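PDB 4OD6: endonuclease MutS2 from Deinococcus radiodurans, which probably senses and splits collided ribosomes, and has endonuclease activity; this chain is its C-terminal Smr domain. Local coordinates for residues Pro42-His47 with His81-Val86. Sequence-based numbering, arbitrary orientation.
Sequences PLRVVH and HGVTIV
Leu43 pairs with Val86 and Val45 with Thr84 as hydrogen-bonded pairs of two antiparallel strands, the central pair of the Smr domain's four-stranded sheet. Each pair closes a ring of two nearly straight N-H...O bonds; the shortest joins Val86 N to Leu43 O at 2.8 Å. The tightly packed face carries Leu43, Val45, Thr84 and Val86. Here Val45 CG2 reaches diagonally to Val86 CG2 on the neighbouring strand, at 3.8 Å. Helix 21-38 packs on Leu43 and Val45, and helix 53-62 touches Thr84. At the end of the pairing His47 leans over the other strand. With chi1 at 46°, its ring is swung between its own backbone N and carbonyl carbon. Gly82 O lies over one ring face, and His47 NE2 is hydrogen-bonded to Thr84 OG1 at 2.8 Å. The backbone bond from His47 N to Gly82 O is weak (3.2 Å, 135°).

The solvent side lies at the Pro42 end, where Ile85 is partly exposed; Arg44, Val46 and Val83, on the same face as Ile85, are buried. Exposed Pro42 sets its CB 4.0 Å from Ile85 CG2. Ile85 CD1 lies 3.6 Å from Arg44 CG, the two side chains running alongside. Arg44 bends at chi3 (53°), which helps lay its guanidinium against Val83, with Val83 CG1 over the centre of the guanidinium plane. Gln78 O and Glu13 bind its nitrogens, and Phe10 adds a cation-pi contact. The salt bridge to Glu13 probably offsets the cost of burying this charge, while the bond to Thr84 gives His47 NE2 a polar partner inside the fold.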
# COMPACT_ATOMS: atom_id res chain seq x y z
N PRO A 42 -2.62 -9.90 -3.47
CA PRO A 42 -2.56 -8.55 -2.91
C PRO A 42 -1.18 -7.95 -2.89
O PRO A 42 -0.19 -8.67 -3.03
CB PRO A 42 -3.01 -8.76 -1.48
CG PRO A 42 -2.47 -10.10 -1.14
CD PRO A 42 -2.54 -10.91 -2.39
N LEU A 43 -1.14 -6.64 -2.68
CA LEU A 43 0.10 -5.91 -2.42
C LEU A 43 0.27 -5.60 -0.96
O LEU A 43 -0.67 -5.23 -0.31
CB LEU A 43 0.13 -4.60 -3.15
CG LEU A 43 -0.11 -4.66 -4.62
CD1 LEU A 43 0.15 -3.28 -5.19
CD2 LEU A 43 0.71 -5.71 -5.32
N ARG A 44 1.50 -5.71 -0.46
CA ARG A 44 1.86 -5.32 0.89
C ARG A 44 2.64 -4.00 0.82
O ARG A 44 3.74 -3.94 0.29
CB ARG A 44 2.73 -6.36 1.61
CG ARG A 44 1.97 -7.50 2.20
CD ARG A 44 2.90 -8.53 2.81
NE ARG A 44 3.87 -8.04 3.78
CZ ARG A 44 3.67 -7.93 5.08
NH1 ARG A 44 2.52 -8.25 5.61
NH2 ARG A 44 4.65 -7.48 5.81
N VAL A 45 2.04 -2.96 1.37
CA VAL A 45 2.62 -1.63 1.36
C VAL A 45 3.23 -1.37 2.72
O VAL A 45 2.55 -1.14 3.70
CB VAL A 45 1.55 -0.57 1.03
CG1 VAL A 45 2.16 0.82 0.95
CG2 VAL A 45 0.85 -0.92 -0.27
N VAL A 46 4.55 -1.41 2.73
CA VAL A 46 5.36 -1.24 3.93
C VAL A 46 5.71 0.23 4.10
O VAL A 46 6.69 0.71 3.58
CB VAL A 46 6.63 -2.15 3.88
CG1 VAL A 46 7.36 -2.08 5.22
CG2 VAL A 46 6.21 -3.58 3.53
N HIS A 47 4.87 0.93 4.88
CA HIS A 47 5.06 2.36 5.13
C HIS A 47 5.59 2.70 6.51
O HIS A 47 5.99 3.78 6.71
CB HIS A 47 3.79 3.18 4.84
CG HIS A 47 2.54 2.59 5.41
ND1 HIS A 47 2.35 2.41 6.76
CD2 HIS A 47 1.47 2.04 4.80
CE1 HIS A 47 1.19 1.81 6.95
NE2 HIS A 47 0.65 1.56 5.77
N HIS A 81 -0.18 -2.14 11.77
CA HIS A 81 -0.51 -0.82 11.31
C HIS A 81 0.61 -0.23 10.47
O HIS A 81 0.41 0.76 9.90
CB HIS A 81 -0.81 0.15 12.48
CG HIS A 81 -2.20 0.04 13.00
ND1 HIS A 81 -2.90 1.11 13.51
CD2 HIS A 81 -3.03 -1.02 13.09
CE1 HIS A 81 -4.10 0.72 13.88
NE2 HIS A 81 -4.21 -0.57 13.64
N GLY A 82 1.78 -0.82 10.46
CA GLY A 82 2.87 -0.34 9.64
C GLY A 82 2.86 -0.87 8.21
O GLY A 82 3.66 -0.51 7.42
N VAL A 83 1.91 -1.74 7.95
CA VAL A 83 1.74 -2.30 6.62
C VAL A 83 0.26 -2.22 6.23
O VAL A 83 -0.63 -2.59 6.98
CB VAL A 83 2.21 -3.76 6.57
CG1 VAL A 83 2.00 -4.35 5.18
CG2 VAL A 83 3.65 -3.89 7.04
N THR A 84 0.03 -1.76 5.02
CA THR A 84 -1.33 -1.74 4.46
C THR A 84 -1.42 -2.79 3.34
O THR A 84 -0.63 -2.82 2.45
CB THR A 84 -1.73 -0.34 3.88
OG1 THR A 84 -1.82 0.61 4.95
CG2 THR A 84 -3.07 -0.38 3.21
N ILE A 85 -2.41 -3.64 3.43
CA ILE A 85 -2.70 -4.65 2.41
C ILE A 85 -3.63 -4.04 1.40
O ILE A 85 -4.67 -3.48 1.78
CB ILE A 85 -3.40 -5.89 3.03
CG1 ILE A 85 -2.57 -6.46 4.21
CG2 ILE A 85 -3.63 -6.98 2.02
CD1 ILE A 85 -1.19 -6.87 3.81
N VAL A 86 -3.26 -4.13 0.14
CA VAL A 86 -4.09 -3.60 -0.93
C VAL A 86 -4.54 -4.78 -1.80
O VAL A 86 -3.75 -5.49 -2.39
CB VAL A 86 -3.31 -2.56 -1.77
CG1 VAL A 86 -4.20 -2.04 -2.89
CG2 VAL A 86 -2.83 -1.39 -0.89